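Local coordinates for protein ultraspiracle (Drosophila melanogaster, PDB 1HG4) that probably acts as a ligand-binding nuclear hormone receptor that controls transcription, its ligand-binding domain here holding a phospholipid and locked in an inactive conformation, at residues 19-24 and 67-72; 23-28 and 59-64; 76-81 and 261-266. One frame throughout, in Å; residues are numbered along the deposited sequence.

Contact 1: 19-24 and 67-72; sequences QRAETQ and ARMMPH
Met69 reaches Arg20 and Ala21 because its CG lies beside its own backbone N, anti to the carbonyl carbon (chi1 -71°), and the chain then runs straight out to the sulfur before bending at chi3 to turn CE toward helix 11-24. The side chain of Arg20 starts from the same kind of first torsion and bends at its own chi3 (69°), which leads the guanidinium over to the methionine. The two chains cross at about a right angle, with Arg20 NH1 lying 3.8 Å from Met69 SD. The sulfur stands obliquely to the guanidinium plane, so this is a van der Waals touch of a polarisable atom on a charged group, with no directional bond. Farther along, the methyl CE of Met69 settles against Ala21, 4.0 Å from Ala21 CB and 3.9 Å from Ala21 N. The small alanine lets the methyl come close to the helix backbone, and Ala17, one turn earlier, also touches Met69. Together the segments bury a modest 121 Å², in a patch that runs from Ala21, which is buried, to Arg20, which is exposed. On the other segment, Met70 N bonds to Ala67 O at 3.0 Å as the chain turns out of helix 46-68. Met69 thus bridges helix 11-24 and the chain leaving helix 46-68, the CA atoms of Ala21 and Met69 being 8.4 Å apart. Arg68 forms a salt bridge with Glu65 one turn back, while Met70 packs on Ile14 of helix 11-24 and on Ala183 and Leu186 of helix 175-186, so the exit of helix 46-68 packs on both.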
ATOM      1  N   GLN A  19      -9.714  17.368  21.090  1.00 32.98           N
ATOM      2  CA  GLN A  19     -10.462  18.210  22.012  1.00 32.63           C
ATOM      3  C   GLN A  19     -11.419  17.458  22.913  1.00 32.51           C
ATOM      4  O   GLN A  19     -11.430  17.673  24.116  1.00 33.53           O
ATOM      5  CB  GLN A  19     -11.210  19.286  21.235  1.00 33.26           C
ATOM      6  CG  GLN A  19     -10.302  20.396  20.746  1.00 36.48           C
ATOM      7  CD  GLN A  19     -10.980  21.352  19.785  1.00 37.56           C
ATOM      8  OE1 GLN A  19     -10.474  22.444  19.536  1.00 39.52           O
ATOM      9  NE2 GLN A  19     -12.115  20.942  19.224  1.00 37.65           N
ATOM     10  N   ARG A  20     -12.226  16.576  22.343  1.00 32.88           N
ATOM     11  CA  ARG A  20     -13.169  15.823  23.149  1.00 32.69           C
ATOM     12  C   ARG A  20     -12.448  14.886  24.118  1.00 32.73           C
ATOM     13  O   ARG A  20     -12.857  14.743  25.258  1.00 34.58           O
ATOM     14  CB  ARG A  20     -14.119  15.023  22.251  1.00 31.63           C
ATOM     15  CG  ARG A  20     -14.951  15.886  21.308  1.00 32.37           C
ATOM     16  CD  ARG A  20     -16.030  15.049  20.634  1.00 31.68           C
ATOM     17  NE  ARG A  20     -17.053  14.630  21.581  1.00 29.63           N
ATOM     18  CZ  ARG A  20     -17.720  13.484  21.504  1.00 30.92           C
ATOM     19  NH1 ARG A  20     -17.475  12.630  20.514  1.00 32.97           N
ATOM     20  NH2 ARG A  20     -18.623  13.186  22.425  1.00 28.49           N
ATOM     21  N   ALA A  21     -11.375  14.251  23.672  1.00 31.89           N
ATOM     22  CA  ALA A  21     -10.641  13.344  24.541  1.00 32.41           C
ATOM     23  C   ALA A  21     -10.056  14.112  25.726  1.00 33.24           C
ATOM     24  O   ALA A  21      -9.914  13.578  26.824  1.00 32.14           O
ATOM     25  CB  ALA A  21      -9.530  12.661  23.763  1.00 30.80           C
ATOM     26  N   GLU A  22      -9.730  15.373  25.489  1.00 34.10           N
ATOM     27  CA  GLU A  22      -9.147  16.224  26.510  1.00 36.87           C
ATOM     28  C   GLU A  22     -10.134  16.730  27.566  1.00 37.59           C
ATOM     29  O   GLU A  22      -9.721  17.088  28.671  1.00 37.36           O
ATOM     30  CB  GLU A  22      -8.451  17.413  25.840  1.00 39.28           C
ATOM     31  CG  GLU A  22      -8.301  18.647  26.717  1.00 45.80           C
ATOM     32  CD  GLU A  22      -7.554  19.778  26.019  1.00 49.66           C
ATOM     33  OE1 GLU A  22      -7.927  20.129  24.872  1.00 51.39           O
ATOM     34  OE2 GLU A  22      -6.597  20.319  26.619  1.00 50.69           O
ATOM     35  N   THR A  23     -11.430  16.748  27.252  1.00 36.35           N
ATOM     36  CA  THR A  23     -12.405  17.257  28.221  1.00 34.39           C
ATOM     37  C   THR A  23     -13.427  16.276  28.785  1.00 32.92           C
ATOM     38  O   THR A  23     -14.037  16.553  29.810  1.00 33.41           O
ATOM     39  CB  THR A  23     -13.200  18.435  27.636  1.00 33.90           C
ATOM     40  OG1 THR A  23     -14.016  17.968  26.551  1.00 36.74           O
ATOM     41  CG2 THR A  23     -12.265  19.511  27.129  1.00 33.77           C
ATOM     42  N   GLN A  24     -13.612  15.133  28.140  1.00 32.02           N
ATOM     43  CA  GLN A  24     -14.618  14.175  28.594  1.00 32.21           C
ATOM     44  C   GLN A  24     -14.147  13.018  29.467  1.00 32.45           C
ATOM     45  O   GLN A  24     -14.960  12.216  29.921  1.00 32.59           O
ATOM     46  CB  GLN A  24     -15.361  13.598  27.385  1.00 31.17           C
ATOM     47  CG  GLN A  24     -15.885  14.648  26.430  1.00 31.17           C
ATOM     48  CD  GLN A  24     -16.775  15.669  27.120  1.00 30.85           C
ATOM     49  OE1 GLN A  24     -17.802  15.322  27.700  1.00 29.73           O
ATOM     50  NE2 GLN A  24     -16.379  16.935  27.061  1.00 28.49           N
ATOM     51  N   ALA A  67      -7.279   8.117  20.243  1.00 20.98           N
ATOM     52  CA  ALA A  67      -7.076   7.167  19.150  1.00 20.98           C
ATOM     53  C   ALA A  67      -8.375   6.425  18.842  1.00 22.28           C
ATOM     54  O   ALA A  67      -8.678   6.121  17.696  1.00 22.37           O
ATOM     55  CB  ALA A  67      -5.984   6.167  19.521  1.00 22.52           C
ATOM     56  N   ARG A  68      -9.154   6.155  19.876  1.00 24.23           N
ATOM     57  CA  ARG A  68     -10.406   5.447  19.686  1.00 26.44           C
ATOM     58  C   ARG A  68     -11.364   6.196  18.752  1.00 26.75           C
ATOM     59  O   ARG A  68     -12.142   5.576  18.025  1.00 27.05           O
ATOM     60  CB  ARG A  68     -11.075   5.207  21.039  1.00 27.69           C
ATOM     61  CG  ARG A  68     -12.509   4.761  20.923  1.00 31.76           C
ATOM     62  CD  ARG A  68     -12.774   3.540  21.743  1.00 34.17           C
ATOM     63  NE  ARG A  68     -12.661   3.762  23.180  1.00 34.39           N
ATOM     64  CZ  ARG A  68     -12.600   2.764  24.052  1.00 35.23           C
ATOM     65  NH1 ARG A  68     -12.644   1.514  23.611  1.00 34.36           N
ATOM     66  NH2 ARG A  68     -12.480   3.003  25.349  1.00 37.70           N
ATOM     67  N   MET A  69     -11.300   7.524  18.784  1.00 25.58           N
ATOM     68  CA  MET A  69     -12.159   8.364  17.957  1.00 25.47           C
ATOM     69  C   MET A  69     -11.498   8.790  16.658  1.00 23.98           C
ATOM     70  O   MET A  69     -12.095   9.524  15.877  1.00 23.39           O
ATOM     71  CB  MET A  69     -12.593   9.622  18.726  1.00 25.43           C
ATOM     72  CG  MET A  69     -13.585   9.354  19.851  1.00 27.10           C
ATOM     73  SD  MET A  69     -14.112  10.861  20.675  1.00 29.49           S
ATOM     74  CE  MET A  69     -12.707  11.065  21.845  1.00 29.11           C
ATOM     75  N   MET A  70     -10.266   8.351  16.432  1.00 23.67           N
ATOM     76  CA  MET A  70      -9.573   8.714  15.199  1.00 24.32           C
ATOM     77  C   MET A  70     -10.086   7.854  14.055  1.00 24.39           C
ATOM     78  O   MET A  70     -10.350   6.659  14.232  1.00 21.82           O
ATOM     79  CB  MET A  70      -8.058   8.560  15.355  1.00 22.75           C
ATOM     80  CG  MET A  70      -7.390   9.719  16.096  1.00 24.90           C
ATOM     81  SD  MET A  70      -7.319  11.315  15.159  1.00 24.32           S
ATOM     82  CE  MET A  70      -5.807  11.106  14.237  1.00 23.25           C
ATOM     83  N   PRO A  71     -10.255   8.457  12.866  1.00 26.42           N
ATOM     84  CA  PRO A  71     -10.750   7.751  11.671  1.00 27.19           C
ATOM     85  C   PRO A  71     -10.040   6.425  11.412  1.00 27.51           C
ATOM     86  O   PRO A  71      -8.806   6.385  11.331  1.00 25.70           O
ATOM     87  CB  PRO A  71     -10.507   8.760  10.543  1.00 27.46           C
ATOM     88  CG  PRO A  71     -10.664  10.082  11.229  1.00 27.03           C
ATOM     89  CD  PRO A  71      -9.922   9.860  12.548  1.00 26.61           C
ATOM     90  N   HIS A  72     -10.835   5.354  11.311  1.00 28.65           N
ATOM     91  CA  HIS A  72     -10.352   3.989  11.034  1.00 30.87           C
ATOM     92  C   HIS A  72      -9.602   3.239  12.130  1.00 30.26           C
ATOM     93  O   HIS A  72      -9.519   2.004  12.075  1.00 30.67           O
ATOM     94  CB  HIS A  72      -9.487   3.980   9.762  1.00 32.17           C
ATOM     95  CG  HIS A  72     -10.248   4.327   8.523  1.00 37.07           C
ATOM     96  ND1 HIS A  72     -10.818   3.373   7.707  1.00 38.22           N
ATOM     97  CD2 HIS A  72     -10.597   5.528   7.999  1.00 37.78           C
ATOM     98  CE1 HIS A  72     -11.484   3.971   6.735  1.00 39.24           C
ATOM     99  NE2 HIS A  72     -11.367   5.278   6.891  1.00 37.71           N
TER

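Contact 2: 23-28 and 59-64; sequences TQCGDR and QLFQMV
Phe61 meets Arg28 from CB to CZ, and Cys25 at one edge. Its CG is anti to the backbone N (chi1 -173°), which sends the ring outward from helix 46-68 to the turn that follows helix 11-24. CB passes the backbone of Arg28, 3.6 Å from Arg28 O, and CG lies beside the same carbonyl. At CD1 the ring edge meets Cys25 SG at 3.8 Å; the sulfur is near the ring plane, a sulfur-aromatic contact made at the edge. CE1 touches that sulfur too, and comes within 3.5 Å of Arg28 CB. That CB stands almost over the ring centre, 12° off the normal, so its hydrogens make a CH-pi contact with one face. At the tip, CZ lies 3.6 Å from Arg28 CB and also touches Arg28 CD; the guanidinium beyond is only obliquely placed, its plane 33° from the ring, and the arginine chain touches Pro271 and Pro272. With the ring cut back to an alanine, Arg28 CB and Cys25 SG would probably lose their aromatic partner and the arginine chain would be freer to swing. From the next residue, Gln62 CG packs on Cys25 CB at 3.9 Å, and its amide joins a water bridge: the water accepts from Gln62 NE2 at 3.0 Å and donates to Gly26 O and Arg28 O, linking two turn carbonyls to the helix. Asp27 adds a salt bridge to Lys58. The turn itself is type II', from Cys25 to Arg28 and closed by Arg28 N to Cys25 O at 3.1 Å, with Gly26 taking the positive phi that favours glycine. The arrangement is a helix exit folded by a glycine-bearing beta turn onto a long helix of the mainly helical nuclear-receptor ligand-binding domain.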
ATOM      1  N   THR A  23     -11.430  16.748  27.252  1.00 36.35           N
ATOM      2  CA  THR A  23     -12.405  17.257  28.221  1.00 34.39           C
ATOM      3  C   THR A  23     -13.427  16.276  28.785  1.00 32.92           C
ATOM      4  O   THR A  23     -14.037  16.553  29.810  1.00 33.41           O
ATOM      5  CB  THR A  23     -13.200  18.435  27.636  1.00 33.90           C
ATOM      6  OG1 THR A  23     -14.016  17.968  26.551  1.00 36.74           O
ATOM      7  CG2 THR A  23     -12.265  19.511  27.129  1.00 33.77           C
ATOM      8  N   GLN A  24     -13.612  15.133  28.140  1.00 32.02           N
ATOM      9  CA  GLN A  24     -14.618  14.175  28.594  1.00 32.21           C
ATOM     10  C   GLN A  24     -14.147  13.018  29.467  1.00 32.45           C
ATOM     11  O   GLN A  24     -14.960  12.216  29.921  1.00 32.59           O
ATOM     12  CB  GLN A  24     -15.361  13.598  27.385  1.00 31.17           C
ATOM     13  CG  GLN A  24     -15.885  14.648  26.430  1.00 31.17           C
ATOM     14  CD  GLN A  24     -16.775  15.669  27.120  1.00 30.85           C
ATOM     15  OE1 GLN A  24     -17.802  15.322  27.700  1.00 29.73           O
ATOM     16  NE2 GLN A  24     -16.379  16.935  27.061  1.00 28.49           N
ATOM     17  N   CYS A  25     -12.847  12.921  29.707  1.00 32.96           N
ATOM     18  CA  CYS A  25     -12.338  11.823  30.517  1.00 33.52           C
ATOM     19  C   CYS A  25     -12.281  12.154  32.005  1.00 34.42           C
ATOM     20  O   CYS A  25     -12.058  11.278  32.837  1.00 34.37           O
ATOM     21  CB  CYS A  25     -10.958  11.407  30.009  1.00 32.36           C
ATOM     22  SG  CYS A  25     -11.016  10.748  28.325  1.00 30.51           S
ATOM     23  N   GLY A  26     -12.506  13.416  32.337  1.00 34.58           N
ATOM     24  CA  GLY A  26     -12.447  13.820  33.727  1.00 36.98           C
ATOM     25  C   GLY A  26     -11.093  13.520  34.356  1.00 37.79           C
ATOM     26  O   GLY A  26     -10.040  13.955  33.859  1.00 36.38           O
ATOM     27  N   ASP A  27     -11.134  12.755  35.445  1.00 38.56           N
ATOM     28  CA  ASP A  27      -9.932  12.377  36.179  1.00 39.47           C
ATOM     29  C   ASP A  27      -9.459  10.939  35.937  1.00 38.07           C
ATOM     30  O   ASP A  27      -8.526  10.474  36.596  1.00 38.02           O
ATOM     31  CB  ASP A  27     -10.153  12.597  37.677  1.00 41.55           C
ATOM     32  CG  ASP A  27     -10.181  14.061  38.045  1.00 45.15           C
ATOM     33  OD1 ASP A  27      -9.205  14.770  37.707  1.00 47.00           O
ATOM     34  OD2 ASP A  27     -11.168  14.506  38.671  1.00 47.89           O
ATOM     35  N   ARG A  28     -10.098  10.234  35.006  1.00 36.41           N
ATOM     36  CA  ARG A  28      -9.706   8.858  34.704  1.00 33.89           C
ATOM     37  C   ARG A  28      -8.244   8.838  34.241  1.00 30.93           C
ATOM     38  O   ARG A  28      -7.777   9.763  33.578  1.00 29.95           O
ATOM     39  CB  ARG A  28     -10.631   8.273  33.627  1.00 35.36           C
ATOM     40  CG  ARG A  28     -12.036   7.957  34.120  1.00 37.24           C
ATOM     41  CD  ARG A  28     -13.077   8.200  33.029  1.00 39.49           C
ATOM     42  NE  ARG A  28     -14.424   7.772  33.411  1.00 39.86           N
ATOM     43  CZ  ARG A  28     -14.798   6.499  33.526  1.00 42.51           C
ATOM     44  NH1 ARG A  28     -13.924   5.526  33.288  1.00 42.27           N
ATOM     45  NH2 ARG A  28     -16.046   6.194  33.869  1.00 42.82           N
ATOM     46  N   GLN A  59      -3.050  11.884  30.921  1.00 23.82           N
ATOM     47  CA  GLN A  59      -2.877  12.183  29.510  1.00 23.91           C
ATOM     48  C   GLN A  59      -2.841  10.890  28.707  1.00 23.49           C
ATOM     49  O   GLN A  59      -3.248  10.866  27.543  1.00 21.98           O
ATOM     50  CB  GLN A  59      -1.598  12.997  29.289  1.00 24.55           C
ATOM     51  CG  GLN A  59      -1.669  14.385  29.923  1.00 25.60           C
ATOM     52  CD  GLN A  59      -0.483  15.255  29.580  1.00 27.95           C
ATOM     53  OE1 GLN A  59       0.472  14.811  28.931  1.00 30.53           O
ATOM     54  NE2 GLN A  59      -0.531  16.508  30.017  1.00 25.08           N
ATOM     55  N   LEU A  60      -2.365   9.815  29.338  1.00 23.54           N
ATOM     56  CA  LEU A  60      -2.304   8.516  28.682  1.00 24.40           C
ATOM     57  C   LEU A  60      -3.719   7.993  28.457  1.00 23.60           C
ATOM     58  O   LEU A  60      -4.045   7.495  27.375  1.00 23.37           O
ATOM     59  CB  LEU A  60      -1.516   7.515  29.524  1.00 24.61           C
ATOM     60  CG  LEU A  60      -0.018   7.395  29.256  1.00 28.01           C
ATOM     61  CD1 LEU A  60       0.594   6.423  30.261  1.00 29.25           C
ATOM     62  CD2 LEU A  60       0.217   6.901  27.824  1.00 27.49           C
ATOM     63  N   PHE A  61      -4.553   8.104  29.488  1.00 22.80           N
ATOM     64  CA  PHE A  61      -5.936   7.655  29.395  1.00 22.07           C
ATOM     65  C   PHE A  61      -6.611   8.396  28.250  1.00 20.23           C
ATOM     66  O   PHE A  61      -7.282   7.797  27.415  1.00 19.38           O
ATOM     67  CB  PHE A  61      -6.696   7.949  30.695  1.00 20.22           C
ATOM     68  CG  PHE A  61      -8.081   7.368  30.724  1.00 20.38           C
ATOM     69  CD1 PHE A  61      -9.162   8.090  30.226  1.00 19.86           C
ATOM     70  CD2 PHE A  61      -8.302   6.076  31.204  1.00 19.79           C
ATOM     71  CE1 PHE A  61     -10.447   7.529  30.205  1.00 20.06           C
ATOM     72  CE2 PHE A  61      -9.586   5.507  31.187  1.00 19.75           C
ATOM     73  CZ  PHE A  61     -10.655   6.236  30.687  1.00 19.13           C
ATOM     74  N   GLN A  62      -6.428   9.711  28.237  1.00 20.41           N
ATOM     75  CA  GLN A  62      -7.011  10.566  27.220  1.00 21.96           C
ATOM     76  C   GLN A  62      -6.532  10.186  25.831  1.00 22.98           C
ATOM     77  O   GLN A  62      -7.314  10.185  24.875  1.00 24.02           O
ATOM     78  CB  GLN A  62      -6.676  12.028  27.527  1.00 23.57           C
ATOM     79  CG  GLN A  62      -7.470  12.591  28.701  1.00 22.08           C
ATOM     80  CD  GLN A  62      -6.821  13.814  29.323  1.00 25.31           C
ATOM     81  OE1 GLN A  62      -6.369  14.721  28.624  1.00 24.64           O
ATOM     82  NE2 GLN A  62      -6.789  13.851  30.655  1.00 25.65           N
ATOM     83  N   MET A  63      -5.251   9.842  25.732  1.00 22.84           N
ATOM     84  CA  MET A  63      -4.649   9.456  24.465  1.00 22.62           C
ATOM     85  C   MET A  63      -5.359   8.258  23.869  1.00 21.51           C
ATOM     86  O   MET A  63      -5.649   8.229  22.672  1.00 21.22           O
ATOM     87  CB  MET A  63      -3.174   9.120  24.658  1.00 24.16           C
ATOM     88  CG  MET A  63      -2.477   8.761  23.358  1.00 27.64           C
ATOM     89  SD  MET A  63      -0.866   8.043  23.633  1.00 29.40           S
ATOM     90  CE  MET A  63      -0.056   9.426  24.509  1.00 30.66           C
ATOM     91  N   VAL A  64      -5.627   7.266  24.709  1.00 20.90           N
ATOM     92  CA  VAL A  64      -6.312   6.057  24.263  1.00 19.94           C
ATOM     93  C   VAL A  64      -7.691   6.404  23.697  1.00 21.00           C
ATOM     94  O   VAL A  64      -8.067   5.908  22.638  1.00 19.91           O
ATOM     95  CB  VAL A  64      -6.453   5.040  25.429  1.00 18.50           C
ATOM     96  CG1 VAL A  64      -7.348   3.888  25.020  1.00 13.32           C
ATOM     97  CG2 VAL A  64      -5.077   4.529  25.822  1.00 16.91           C
TER
HETATM   98  O   HOH W   1      -8.158  12.145  32.672  1.00 28.06           O

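Contact 3: 76-81 and 261-266; sequences VPLDDQ and LFLEQL
Leu78 and Leu263 mark the closest backbone approach, their CA atoms 7.5 Å apart, where the first turn of helix 78-100 faces the last turns of helix 258-266. Pro77 holds the N-cap position, and its carbonyl accepts from Gln81 N at 3.1 Å as the helix begins. Leu78 CD1 meets Leu263 CD2 at 3.9 Å, the two chains crossing at about a right angle, while Leu78 CD2 touches that same methyl as well as Leu266 CD1, where the chains slide past each other in opposite directions. Leu266, its CG beside its backbone N (chi1 -76°), goes on to Gln81, where CD2 lies 3.7 Å from Gln81 OE1. The other end of that amide is fixed, since Gln81 NE2 donates almost straight (167°) to Val76 O, which lies in the amide plane. One bond thus steadies the glutamine while its oxygen rests against leucine methyls. On a second subunit Asp212 accepts from Leu78 N and Arg216 packs on Leu78. As the last helix of the domain, 258-266 probably corresponds to the activation helix of nuclear receptors. Leu263 and Leu266, with Phe262, pack on helices 46-68 and 78-100, an apolar grip consistent with the locked inactive state and perhaps resembling that of a coactivator's LxxLL helix.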
ATOM      1  N   VAL A  76      -8.851  -1.330  12.681  1.00 26.31           N
ATOM      2  CA  VAL A  76      -7.751  -2.252  12.532  1.00 24.96           C
ATOM      3  C   VAL A  76      -7.859  -3.253  13.665  1.00 25.96           C
ATOM      4  O   VAL A  76      -8.498  -2.987  14.681  1.00 24.61           O
ATOM      5  CB  VAL A  76      -6.400  -1.530  12.574  1.00 23.23           C
ATOM      6  CG1 VAL A  76      -6.426  -0.379  11.597  1.00 22.03           C
ATOM      7  CG2 VAL A  76      -6.088  -1.056  13.974  1.00 19.17           C
ATOM      8  N   PRO A  77      -7.279  -4.443  13.489  1.00 27.20           N
ATOM      9  CA  PRO A  77      -7.381  -5.413  14.586  1.00 27.52           C
ATOM     10  C   PRO A  77      -6.787  -4.871  15.893  1.00 28.41           C
ATOM     11  O   PRO A  77      -5.815  -4.105  15.886  1.00 28.26           O
ATOM     12  CB  PRO A  77      -6.635  -6.639  14.043  1.00 27.93           C
ATOM     13  CG  PRO A  77      -5.721  -6.077  12.967  1.00 27.98           C
ATOM     14  CD  PRO A  77      -6.545  -4.989  12.331  1.00 26.65           C
ATOM     15  N   LEU A  78      -7.400  -5.261  17.005  1.00 29.51           N
ATOM     16  CA  LEU A  78      -6.981  -4.836  18.339  1.00 29.05           C
ATOM     17  C   LEU A  78      -5.472  -4.935  18.538  1.00 28.98           C
ATOM     18  O   LEU A  78      -4.839  -4.024  19.063  1.00 27.13           O
ATOM     19  CB  LEU A  78      -7.676  -5.697  19.389  1.00 29.95           C
ATOM     20  CG  LEU A  78      -8.560  -4.959  20.388  1.00 34.00           C
ATOM     21  CD1 LEU A  78      -9.216  -5.962  21.344  1.00 34.09           C
ATOM     22  CD2 LEU A  78      -7.716  -3.937  21.149  1.00 33.00           C
ATOM     23  N   ASP A  79      -4.892  -6.049  18.114  1.00 29.28           N
ATOM     24  CA  ASP A  79      -3.463  -6.229  18.279  1.00 29.84           C
ATOM     25  C   ASP A  79      -2.698  -5.100  17.610  1.00 29.16           C
ATOM     26  O   ASP A  79      -1.670  -4.666  18.111  1.00 30.27           O
ATOM     27  CB  ASP A  79      -3.021  -7.600  17.743  1.00 29.28           C
ATOM     28  CG  ASP A  79      -3.584  -8.760  18.574  1.00 32.23           C
ATOM     29  OD1 ASP A  79      -4.186  -8.501  19.644  1.00 32.94           O
ATOM     30  OD2 ASP A  79      -3.431  -9.935  18.171  1.00 31.67           O
ATOM     31  N   ASP A  80      -3.207  -4.605  16.491  1.00 29.21           N
ATOM     32  CA  ASP A  80      -2.534  -3.518  15.799  1.00 28.93           C
ATOM     33  C   ASP A  80      -2.689  -2.229  16.602  1.00 28.52           C
ATOM     34  O   ASP A  80      -1.736  -1.462  16.737  1.00 28.86           O
ATOM     35  CB  ASP A  80      -3.117  -3.301  14.390  1.00 30.23           C
ATOM     36  CG  ASP A  80      -2.523  -4.233  13.343  1.00 31.34           C
ATOM     37  OD1 ASP A  80      -1.441  -4.807  13.600  1.00 32.32           O
ATOM     38  OD2 ASP A  80      -3.133  -4.373  12.253  1.00 29.20           O
ATOM     39  N   GLN A  81      -3.892  -2.002  17.127  1.00 25.99           N
ATOM     40  CA  GLN A  81      -4.191  -0.795  17.891  1.00 25.18           C
ATOM     41  C   GLN A  81      -3.257  -0.648  19.078  1.00 25.69           C
ATOM     42  O   GLN A  81      -2.806   0.458  19.400  1.00 27.68           O
ATOM     43  CB  GLN A  81      -5.638  -0.823  18.381  1.00 23.31           C
ATOM     44  CG  GLN A  81      -6.675  -0.774  17.272  1.00 22.73           C
ATOM     45  CD  GLN A  81      -8.081  -0.841  17.820  1.00 24.64           C
ATOM     46  OE1 GLN A  81      -8.392  -0.204  18.830  1.00 25.38           O
ATOM     47  NE2 GLN A  81      -8.943  -1.608  17.164  1.00 23.10           N
ATOM     48  N   LEU A 261      -2.192  -2.657  29.584  1.00 33.52           N
ATOM     49  CA  LEU A 261      -2.995  -1.533  30.035  1.00 31.99           C
ATOM     50  C   LEU A 261      -3.777  -0.917  28.876  1.00 30.69           C
ATOM     51  O   LEU A 261      -4.943  -0.555  29.034  1.00 30.20           O
ATOM     52  CB  LEU A 261      -2.100  -0.490  30.715  1.00 33.31           C
ATOM     53  CG  LEU A 261      -1.415  -0.881  32.042  1.00 33.09           C
ATOM     54  CD1 LEU A 261      -0.591  -2.140  31.872  1.00 34.36           C
ATOM     55  CD2 LEU A 261      -0.506   0.242  32.495  1.00 33.16           C
ATOM     56  N   PHE A 262      -3.140  -0.808  27.715  1.00 28.59           N
ATOM     57  CA  PHE A 262      -3.791  -0.258  26.529  1.00 28.84           C
ATOM     58  C   PHE A 262      -4.909  -1.192  26.072  1.00 29.40           C
ATOM     59  O   PHE A 262      -6.032  -0.768  25.780  1.00 30.16           O
ATOM     60  CB  PHE A 262      -2.783  -0.101  25.379  1.00 28.60           C
ATOM     61  CG  PHE A 262      -1.904   1.113  25.484  1.00 25.82           C
ATOM     62  CD1 PHE A 262      -2.362   2.276  26.097  1.00 24.32           C
ATOM     63  CD2 PHE A 262      -0.626   1.101  24.923  1.00 26.16           C
ATOM     64  CE1 PHE A 262      -1.559   3.421  26.154  1.00 27.24           C
ATOM     65  CE2 PHE A 262       0.198   2.240  24.968  1.00 26.90           C
ATOM     66  CZ  PHE A 262      -0.271   3.405  25.587  1.00 26.70           C
ATOM     67  N   LEU A 263      -4.587  -2.473  26.005  1.00 30.73           N
ATOM     68  CA  LEU A 263      -5.542  -3.488  25.580  1.00 32.03           C
ATOM     69  C   LEU A 263      -6.788  -3.472  26.453  1.00 32.60           C
ATOM     70  O   LEU A 263      -7.911  -3.587  25.955  1.00 32.64           O
ATOM     71  CB  LEU A 263      -4.899  -4.873  25.660  1.00 32.49           C
ATOM     72  CG  LEU A 263      -5.214  -5.882  24.562  1.00 34.99           C
ATOM     73  CD1 LEU A 263      -4.629  -7.228  24.961  1.00 35.97           C
ATOM     74  CD2 LEU A 263      -6.708  -5.994  24.346  1.00 36.78           C
ATOM     75  N   GLU A 264      -6.584  -3.326  27.758  1.00 32.52           N
ATOM     76  CA  GLU A 264      -7.692  -3.323  28.695  1.00 32.87           C
ATOM     77  C   GLU A 264      -8.590  -2.106  28.561  1.00 31.80           C
ATOM     78  O   GLU A 264      -9.815  -2.233  28.664  1.00 31.71           O
ATOM     79  CB  GLU A 264      -7.159  -3.467  30.123  1.00 36.93           C
ATOM     80  CG  GLU A 264      -6.226  -4.682  30.278  1.00 42.17           C
ATOM     81  CD  GLU A 264      -5.805  -4.956  31.715  1.00 45.16           C
ATOM     82  OE1 GLU A 264      -5.509  -3.979  32.451  1.00 47.31           O
ATOM     83  OE2 GLU A 264      -5.756  -6.153  32.096  1.00 45.63           O
ATOM     84  N   GLN A 265      -8.014  -0.929  28.319  1.00 30.31           N
ATOM     85  CA  GLN A 265      -8.861   0.252  28.169  1.00 28.46           C
ATOM     86  C   GLN A 265      -9.606   0.159  26.843  1.00 29.84           C
ATOM     87  O   GLN A 265     -10.785   0.505  26.764  1.00 30.36           O
ATOM     88  CB  GLN A 265      -8.047   1.548  28.215  1.00 27.33           C
ATOM     89  CG  GLN A 265      -8.928   2.789  28.378  1.00 25.91           C
ATOM     90  CD  GLN A 265      -8.146   4.084  28.488  1.00 25.16           C
ATOM     91  OE1 GLN A 265      -7.082   4.124  29.096  1.00 27.18           O
ATOM     92  NE2 GLN A 265      -8.688   5.158  27.924  1.00 24.95           N
ATOM     93  N   LEU A 266      -8.924  -0.315  25.802  1.00 29.34           N
ATOM     94  CA  LEU A 266      -9.563  -0.441  24.499  1.00 30.51           C
ATOM     95  C   LEU A 266     -10.741  -1.405  24.540  1.00 32.01           C
ATOM     96  O   LEU A 266     -11.802  -1.109  23.997  1.00 31.20           O
ATOM     97  CB  LEU A 266      -8.546  -0.892  23.439  1.00 28.63           C
ATOM     98  CG  LEU A 266      -7.602   0.214  22.964  1.00 27.01           C
ATOM     99  CD1 LEU A 266      -6.510  -0.359  22.087  1.00 25.97           C
ATOM    100  CD2 LEU A 266      -8.394   1.272  22.228  1.00 24.71           C
TER

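From the N terminus, helix 11-24 runs first into contact 1 and then, through its turn, into contact 2, both on helix 46-68. Later residues of the first partner meet earlier residues of the second, so contact 2 closes the shorter loop, residues 29-58, within the longer one of contact 1; the two share Thr23 and Gln24. Contact 3 opens only afterwards, in series, and its span of some 180 residues brings the C-terminal helix 258-266 back to the start of helix 78-100. Helix 46-68 joins all three: Gln265 NE2 probably bonds to Phe61 O, and Arg68 reaches the carbonyls of Gln265 and Leu266 weakly.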